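Local coordinates for protein [4Fe-4S]-dependent U34-ARNt thiolase (Methanococcus maripaludis, PDB 6SCY) that binds zinc and a [4Fe-4S] cluster and probably transfers sulfur to the wobble uridine of tRNA in an ATP-dependent reaction, at residues A[36-41]-A[206-212]; A[178-182]-A[262-266]. All coordinates share one frame; numbering follows the deposited sequence.

Contact 1: A[36-41]-A[206-212]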
ATOM      1  N   LYS A  36       8.080   6.910 -24.116  1.00 50.15           N
ATOM      2  CA  LYS A  36       7.827   6.754 -22.684  1.00 49.99           C
ATOM      3  C   LYS A  36       9.125   6.762 -21.877  1.00 55.37           C
ATOM      4  O   LYS A  36       9.136   7.308 -20.774  1.00 55.33           O
ATOM      5  CB  LYS A  36       7.059   5.458 -22.427  1.00 51.97           C
ATOM      6  CG  LYS A  36       5.846   5.613 -21.537  1.00 58.64           C
ATOM      7  CD  LYS A  36       4.981   4.345 -21.616  1.00 69.44           C
ATOM      8  CE  LYS A  36       3.529   4.563 -22.025  1.00 80.73           C
ATOM      9  NZ  LYS A  36       3.384   4.974 -23.451  1.00 85.86           N
ATOM     10  N   VAL A  37      10.211   6.149 -22.425  1.00 52.29           N
ATOM     11  CA  VAL A  37      11.550   6.086 -21.813  1.00 51.96           C
ATOM     12  C   VAL A  37      12.180   7.482 -21.862  1.00 56.98           C
ATOM     13  O   VAL A  37      12.774   7.913 -20.876  1.00 56.17           O
ATOM     14  CB  VAL A  37      12.448   4.985 -22.456  1.00 55.47           C
ATOM     15  CG1 VAL A  37      13.904   5.106 -22.016  1.00 55.02           C
ATOM     16  CG2 VAL A  37      11.918   3.590 -22.142  1.00 55.17           C
ATOM     17  N   ARG A  38      12.000   8.201 -22.990  1.00 55.56           N
ATOM     18  CA  ARG A  38      12.473   9.572 -23.199  1.00 56.43           C
ATOM     19  C   ARG A  38      11.798  10.499 -22.180  1.00 61.08           C
ATOM     20  O   ARG A  38      12.436  11.422 -21.676  1.00 61.25           O
ATOM     21  CB  ARG A  38      12.171  10.029 -24.636  1.00 59.77           C
ATOM     22  CG  ARG A  38      12.995  11.223 -25.110  1.00 80.53           C
ATOM     23  CD  ARG A  38      12.739  11.566 -26.572  1.00101.24           C
ATOM     24  NE  ARG A  38      13.412  10.639 -27.491  1.00118.65           N
ATOM     25  CZ  ARG A  38      12.792   9.898 -28.407  1.00138.06           C
ATOM     26  NH1 ARG A  38      11.471   9.969 -28.548  1.00126.67           N
ATOM     27  NH2 ARG A  38      13.487   9.086 -29.194  1.00126.87           N
ATOM     28  N   LYS A  39      10.521  10.221 -21.859  1.00 57.91           N
ATOM     29  CA  LYS A  39       9.706  10.950 -20.887  1.00 57.93           C
ATOM     30  C   LYS A  39      10.182  10.645 -19.461  1.00 61.49           C
ATOM     31  O   LYS A  39      10.264  11.570 -18.655  1.00 61.31           O
ATOM     32  CB  LYS A  39       8.216  10.579 -21.053  1.00 60.74           C
ATOM     33  CG  LYS A  39       7.249  11.613 -20.497  1.00 79.06           C
ATOM     34  CD  LYS A  39       5.824  11.382 -20.988  1.00 92.06           C
ATOM     35  CE  LYS A  39       4.964  12.612 -20.834  1.00107.15           C
ATOM     36  NZ  LYS A  39       3.580  12.381 -21.327  1.00117.14           N
ATOM     37  N   THR A  40      10.496   9.357 -19.155  1.00 57.51           N
ATOM     38  CA  THR A  40      10.964   8.906 -17.832  1.00 57.03           C
ATOM     39  C   THR A  40      12.315   9.546 -17.444  1.00 61.63           C
ATOM     40  O   THR A  40      12.468  10.003 -16.308  1.00 61.41           O
ATOM     41  CB  THR A  40      10.987   7.357 -17.721  1.00 59.54           C
ATOM     42  OG1 THR A  40       9.749   6.811 -18.161  1.00 58.91           O
ATOM     43  CG2 THR A  40      11.216   6.880 -16.307  1.00 56.97           C
ATOM     44  N   LEU A  41      13.276   9.588 -18.389  1.00 58.09           N
ATOM     45  CA  LEU A  41      14.618  10.133 -18.179  1.00 57.64           C
ATOM     46  C   LEU A  41      14.669  11.664 -18.121  1.00 64.76           C
ATOM     47  O   LEU A  41      15.308  12.210 -17.222  1.00 64.93           O
ATOM     48  CB  LEU A  41      15.596   9.603 -19.230  1.00 57.03           C
ATOM     49  CG  LEU A  41      15.768   8.103 -19.295  1.00 61.28           C
ATOM     50  CD1 LEU A  41      16.332   7.695 -20.621  1.00 61.41           C
ATOM     51  CD2 LEU A  41      16.654   7.600 -18.175  1.00 64.41           C
ATOM     52  N   ILE A 206      19.252   6.158 -11.968  1.00 57.02           N
ATOM     53  CA  ILE A 206      18.175   6.374 -12.943  1.00 54.99           C
ATOM     54  C   ILE A 206      17.635   5.019 -13.415  1.00 55.85           C
ATOM     55  O   ILE A 206      18.402   4.064 -13.514  1.00 55.58           O
ATOM     56  CB  ILE A 206      18.563   7.327 -14.122  1.00 57.73           C
ATOM     57  CG1 ILE A 206      19.858   6.878 -14.847  1.00 58.25           C
ATOM     58  CG2 ILE A 206      18.680   8.766 -13.634  1.00 57.84           C
ATOM     59  CD1 ILE A 206      19.967   7.222 -16.335  1.00 61.40           C
ATOM     60  N   LYS A 207      16.319   4.916 -13.655  1.00 49.57           N
ATOM     61  CA  LYS A 207      15.682   3.682 -14.128  1.00 47.79           C
ATOM     62  C   LYS A 207      14.931   4.001 -15.420  1.00 50.29           C
ATOM     63  O   LYS A 207      13.798   4.487 -15.362  1.00 50.95           O
ATOM     64  CB  LYS A 207      14.740   3.078 -13.071  1.00 49.28           C
ATOM     65  CG  LYS A 207      15.461   2.441 -11.900  1.00 58.48           C
ATOM     66  CD  LYS A 207      14.760   2.753 -10.590  1.00 65.23           C
ATOM     67  CE  LYS A 207      15.725   2.800  -9.433  1.00 74.73           C
ATOM     68  NZ  LYS A 207      16.670   3.951  -9.530  1.00 82.50           N
ATOM     69  N   PRO A 208      15.557   3.809 -16.604  1.00 43.86           N
ATOM     70  CA  PRO A 208      14.856   4.140 -17.852  1.00 42.37           C
ATOM     71  C   PRO A 208      13.604   3.299 -18.080  1.00 43.56           C
ATOM     72  O   PRO A 208      12.622   3.821 -18.581  1.00 43.32           O
ATOM     73  CB  PRO A 208      15.920   3.908 -18.934  1.00 44.29           C
ATOM     74  CG  PRO A 208      17.234   3.886 -18.205  1.00 48.86           C
ATOM     75  CD  PRO A 208      16.911   3.288 -16.877  1.00 44.74           C
ATOM     76  N   LEU A 209      13.620   2.031 -17.657  1.00 38.99           N
ATOM     77  CA  LEU A 209      12.504   1.099 -17.849  1.00 38.54           C
ATOM     78  C   LEU A 209      11.393   1.178 -16.780  1.00 43.83           C
ATOM     79  O   LEU A 209      10.423   0.421 -16.863  1.00 43.69           O
ATOM     80  CB  LEU A 209      13.036  -0.350 -17.973  1.00 37.81           C
ATOM     81  CG  LEU A 209      13.995  -0.669 -19.150  1.00 40.79           C
ATOM     82  CD1 LEU A 209      14.481  -2.073 -19.069  1.00 40.27           C
ATOM     83  CD2 LEU A 209      13.315  -0.518 -20.477  1.00 42.81           C
ATOM     84  N   GLU A 210      11.523   2.103 -15.805  1.00 41.21           N
ATOM     85  CA  GLU A 210      10.646   2.327 -14.643  1.00 41.13           C
ATOM     86  C   GLU A 210       9.125   2.311 -14.915  1.00 46.01           C
ATOM     87  O   GLU A 210       8.345   1.979 -14.020  1.00 44.86           O
ATOM     88  CB  GLU A 210      11.033   3.649 -13.969  1.00 42.76           C
ATOM     89  CG  GLU A 210      10.706   3.735 -12.489  1.00 58.32           C
ATOM     90  CD  GLU A 210      10.975   5.084 -11.847  1.00 89.82           C
ATOM     91  OE1 GLU A 210      10.391   5.352 -10.770  1.00 95.36           O
ATOM     92  OE2 GLU A 210      11.766   5.874 -12.412  1.00 80.58           O
ATOM     93  N   LYS A 211       8.710   2.696 -16.124  1.00 44.01           N
ATOM     94  CA  LYS A 211       7.296   2.791 -16.487  1.00 44.40           C
ATOM     95  C   LYS A 211       6.873   1.836 -17.613  1.00 47.53           C
ATOM     96  O   LYS A 211       5.747   1.939 -18.115  1.00 47.90           O
ATOM     97  CB  LYS A 211       6.929   4.254 -16.830  1.00 47.61           C
ATOM     98  CG  LYS A 211       7.153   5.274 -15.704  1.00 65.22           C
ATOM     99  CD  LYS A 211       6.048   5.250 -14.654  1.00 74.10           C
ATOM    100  CE  LYS A 211       6.465   5.932 -13.374  1.00 85.16           C
ATOM    101  NZ  LYS A 211       7.326   5.053 -12.534  1.00 96.51           N
ATOM    102  N   ILE A 212       7.749   0.896 -17.984  1.00 42.56           N
ATOM    103  CA  ILE A 212       7.467  -0.081 -19.033  1.00 41.92           C
ATOM    104  C   ILE A 212       7.199  -1.431 -18.348  1.00 47.32           C
ATOM    105  O   ILE A 212       8.080  -1.912 -17.640  1.00 46.22           O
ATOM    106  CB  ILE A 212       8.627  -0.162 -20.073  1.00 44.59           C
ATOM    107  CG1 ILE A 212       9.101   1.237 -20.583  1.00 44.40           C
ATOM    108  CG2 ILE A 212       8.282  -1.085 -21.222  1.00 45.46           C
ATOM    109  CD1 ILE A 212       8.145   2.050 -21.467  1.00 49.25           C
TER
HETATM  110  O   HOH W   1       9.975   4.083 -18.190  1.00 39.18           O

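Contact 2: A[178-182]-A[262-266]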
ATOM      1  N   VAL A 178       7.182  -1.611  -4.016  1.00 44.69           N
ATOM      2  CA  VAL A 178       6.320  -0.628  -3.361  1.00 43.59           C
ATOM      3  C   VAL A 178       5.318  -1.396  -2.502  1.00 49.36           C
ATOM      4  O   VAL A 178       5.219  -1.131  -1.306  1.00 49.14           O
ATOM      5  CB  VAL A 178       5.640   0.313  -4.393  1.00 46.24           C
ATOM      6  CG1 VAL A 178       4.462   1.055  -3.783  1.00 46.21           C
ATOM      7  CG2 VAL A 178       6.635   1.305  -4.981  1.00 45.70           C
ATOM      8  N   MET A 179       4.638  -2.392  -3.103  1.00 47.39           N
ATOM      9  CA  MET A 179       3.656  -3.251  -2.442  1.00 47.90           C
ATOM     10  C   MET A 179       4.282  -4.031  -1.288  1.00 54.12           C
ATOM     11  O   MET A 179       3.630  -4.185  -0.259  1.00 54.65           O
ATOM     12  CB  MET A 179       2.993  -4.199  -3.454  1.00 50.14           C
ATOM     13  CG  MET A 179       1.641  -4.732  -3.012  1.00 53.75           C
ATOM     14  SD  MET A 179       0.292  -3.513  -3.079  1.00 57.81           S
ATOM     15  CE  MET A 179      -1.054  -4.581  -3.425  1.00 54.62           C
ATOM     16  N   MET A 180       5.540  -4.501  -1.447  1.00 51.82           N
ATOM     17  CA  MET A 180       6.276  -5.229  -0.406  1.00 52.61           C
ATOM     18  C   MET A 180       6.493  -4.309   0.799  1.00 57.17           C
ATOM     19  O   MET A 180       6.200  -4.703   1.925  1.00 56.10           O
ATOM     20  CB  MET A 180       7.623  -5.761  -0.939  1.00 55.29           C
ATOM     21  CG  MET A 180       7.506  -7.065  -1.702  1.00 59.54           C
ATOM     22  SD  MET A 180       9.058  -7.635  -2.466  1.00 64.51           S
ATOM     23  CE  MET A 180       9.868  -8.367  -1.076  1.00 61.45           C
ATOM     24  N   ASN A 181       6.940  -3.058   0.535  1.00 54.70           N
ATOM     25  CA  ASN A 181       7.180  -2.006   1.529  1.00 54.95           C
ATOM     26  C   ASN A 181       5.867  -1.625   2.241  1.00 58.47           C
ATOM     27  O   ASN A 181       5.892  -1.241   3.410  1.00 59.08           O
ATOM     28  CB  ASN A 181       7.835  -0.786   0.850  1.00 58.02           C
ATOM     29  CG  ASN A 181       7.947   0.464   1.696  1.00 90.08           C
ATOM     30  OD1 ASN A 181       7.088   1.350   1.655  1.00 86.02           O
ATOM     31  ND2 ASN A 181       9.015   0.571   2.475  1.00 83.21           N
ATOM     32  N   TYR A 182       4.729  -1.756   1.536  1.00 53.02           N
ATOM     33  CA  TYR A 182       3.392  -1.480   2.055  1.00 51.30           C
ATOM     34  C   TYR A 182       2.953  -2.615   2.990  1.00 55.29           C
ATOM     35  O   TYR A 182       2.575  -2.334   4.127  1.00 53.63           O
ATOM     36  CB  TYR A 182       2.386  -1.318   0.894  1.00 51.30           C
ATOM     37  CG  TYR A 182       2.377   0.013   0.161  1.00 51.68           C
ATOM     38  CD1 TYR A 182       3.106   1.103   0.633  1.00 52.81           C
ATOM     39  CD2 TYR A 182       1.606   0.194  -0.979  1.00 52.73           C
ATOM     40  CE1 TYR A 182       3.075   2.334  -0.023  1.00 52.22           C
ATOM     41  CE2 TYR A 182       1.548   1.425  -1.629  1.00 53.69           C
ATOM     42  CZ  TYR A 182       2.287   2.490  -1.151  1.00 59.49           C
ATOM     43  OH  TYR A 182       2.219   3.695  -1.805  1.00 59.75           O
ATOM     44  N   ILE A 262      -0.291   2.244  -8.281  1.00 46.49           N
ATOM     45  CA  ILE A 262       0.399   1.812  -7.062  1.00 46.06           C
ATOM     46  C   ILE A 262       1.707   2.617  -6.961  1.00 51.95           C
ATOM     47  O   ILE A 262       1.983   3.188  -5.904  1.00 52.43           O
ATOM     48  CB  ILE A 262       0.647   0.277  -7.039  1.00 48.62           C
ATOM     49  CG1 ILE A 262      -0.674  -0.502  -6.888  1.00 48.94           C
ATOM     50  CG2 ILE A 262       1.601  -0.103  -5.910  1.00 49.57           C
ATOM     51  CD1 ILE A 262      -0.620  -1.997  -7.341  1.00 55.10           C
ATOM     52  N   VAL A 263       2.472   2.699  -8.081  1.00 48.96           N
ATOM     53  CA  VAL A 263       3.747   3.417  -8.193  1.00 48.96           C
ATOM     54  C   VAL A 263       3.547   4.932  -8.091  1.00 56.06           C
ATOM     55  O   VAL A 263       4.214   5.567  -7.277  1.00 56.15           O
ATOM     56  CB  VAL A 263       4.557   3.007  -9.453  1.00 51.82           C
ATOM     57  CG1 VAL A 263       5.846   3.817  -9.578  1.00 51.97           C
ATOM     58  CG2 VAL A 263       4.875   1.523  -9.447  1.00 51.67           C
ATOM     59  N   ARG A 264       2.631   5.510  -8.893  1.00 55.12           N
ATOM     60  CA  ARG A 264       2.343   6.950  -8.875  1.00 56.83           C
ATOM     61  C   ARG A 264       1.906   7.401  -7.474  1.00 63.72           C
ATOM     62  O   ARG A 264       2.193   8.536  -7.078  1.00 64.12           O
ATOM     63  CB  ARG A 264       1.285   7.332  -9.925  1.00 59.12           C
ATOM     64  CG  ARG A 264       1.430   8.775 -10.408  1.00 76.07           C
ATOM     65  CD  ARG A 264       0.102   9.383 -10.859  1.00 94.38           C
ATOM     66  NE  ARG A 264       0.137  10.852 -10.878  1.00105.25           N
ATOM     67  CZ  ARG A 264       0.348  11.588 -11.964  1.00123.71           C
ATOM     68  NH1 ARG A 264       0.542  11.010 -13.142  1.00111.23           N
ATOM     69  NH2 ARG A 264       0.363  12.913 -11.879  1.00114.56           N
ATOM     70  N   GLY A 265       1.255   6.487  -6.748  1.00 61.02           N
ATOM     71  CA  GLY A 265       0.785   6.682  -5.384  1.00 60.99           C
ATOM     72  C   GLY A 265       1.926   6.774  -4.399  1.00 65.21           C
ATOM     73  O   GLY A 265       1.814   7.478  -3.397  1.00 64.94           O
ATOM     74  N   TYR A 266       3.030   6.072  -4.681  1.00 62.52           N
ATOM     75  CA  TYR A 266       4.235   6.074  -3.853  1.00 63.29           C
ATOM     76  C   TYR A 266       5.092   7.301  -4.166  1.00 69.25           C
ATOM     77  O   TYR A 266       5.775   7.812  -3.276  1.00 68.78           O
ATOM     78  CB  TYR A 266       5.036   4.790  -4.099  1.00 64.52           C
ATOM     79  CG  TYR A 266       6.175   4.571  -3.130  1.00 66.53           C
ATOM     80  CD1 TYR A 266       5.969   3.914  -1.922  1.00 68.51           C
ATOM     81  CD2 TYR A 266       7.473   4.962  -3.450  1.00 67.70           C
ATOM     82  CE1 TYR A 266       7.021   3.670  -1.044  1.00 69.83           C
ATOM     83  CE2 TYR A 266       8.531   4.735  -2.574  1.00 69.00           C
ATOM     84  CZ  TYR A 266       8.300   4.088  -1.372  1.00 79.47           C
ATOM     85  OH  TYR A 266       9.339   3.845  -0.507  1.00 84.33           O
TER

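Contact 1: A[36-41]-A[206-212]
Leu41 CD2 lies over one face of the Pro208 ring, 3.8 Å from CG, while Val37 CG1 meets its rim at CB, 3.9 Å away. Met65 of helix 60-75 is a further neighbour of this proline. In the PP-loop fold, a parallel-sheet ATP-binding domain, residues 206-212 follow strand 204-206, outermost within this chain, and here helix 26-41 ends against them. Two overlapping type I turns, Lys207 to Glu210 and Leu209 to Ile212, fold the loop compactly; the rigid ring of Pro208 suits the second position of the first.

Leu41 also sets CD2 3.8 Å from Ile206 CD1, the two chains crossing at about a right angle. Branched Val37 serves two neighbours: with CG1 anti to its backbone N (chi1 169°) and beside Pro208, CG2 is left to approach Ile212 CG1 at 4.0 Å. Lys36 offers its aliphatic part, CB packing 3.7 Å from Ile212 CD1, and its end leads away. The ammonium of Lys211 likewise turns from the helix, pairing with Glu210 and Glu267.

Thr40 supplies both a methyl and a hydroxyl. Its CG2 rests near Glu210 CB, while OG1 donates to Lys36 O at 2.7 Å. That oxygen also accepts from Thr40 N, and the two donors arrive from opposite faces of the carbonyl plane. A bridging water ties helix to loop: it donates to Thr40 OG1 and, at 2.7 Å, to Pro208 O, and accepts from Lys211 N at 2.8 Å.

Contact 2: A[178-182]-A[262-266]
The backbone N of Tyr266 donates to Val263 O at 2.9 Å and weakly to Ile262 O, and this turn presents the tyrosine ring to helix 171-184. Val178 takes the ring with both its branches. CG2 sits over one face in a CH-pi contact, 4.1 Å from the ring centroid of Tyr266 and 24° off its normal, and CG1 touches Tyr266 CD1 at 3.7 Å. That same CG1 meets Ile262 CG2 and, within its own segment, lies over a face of the Tyr182 ring near the rim, wedging the valine between two rings and Ile262. The axes of segments 178-182 and 262-266 pass 10.7 Å apart at 65°; helix 171-184 is part of the PP-loop domain, and helix 258-270 packs across it. At the Tyr266 ring edge, near its plane, lie Tyr182 OH and Asn181 OD1, the latter 3.6 Å from Tyr266 CE1 with the amide almost perpendicular to the ring. With the ring cut back to an alanine here, Val178 CG2 would lose its CH-pi contact and a gap is likely to open beside Asn181 and Tyr182. Tyr182, long enough to bring OH near the Gly265 backbone, also stacks on an aromatic side chain of a neighbouring subunit.

The centres of contacts 1 and 2 lie about 17 Å apart, and their segments alternate along the chain: 36-41, 178-182, 206-212, 262-266. Helix 171-184 of contact 2 precedes strand 204-206, outermost within this chain in the parallel sheet, from which the loop of contact 1 emerges. Helix 258-270 joins the two sites: its Val263 packs by CG1 3.5 Å from Lys211 NZ and also touches Val174 and Ala175 of helix 171-184. Helix 26-41, leading from the zinc-bound LIM region, packs on the loop after strand 204-206 in contact 1, and helix 258-270 packs on helix 171-184 in contact 2, so both lie against the PP-loop domain, which probably binds ATP.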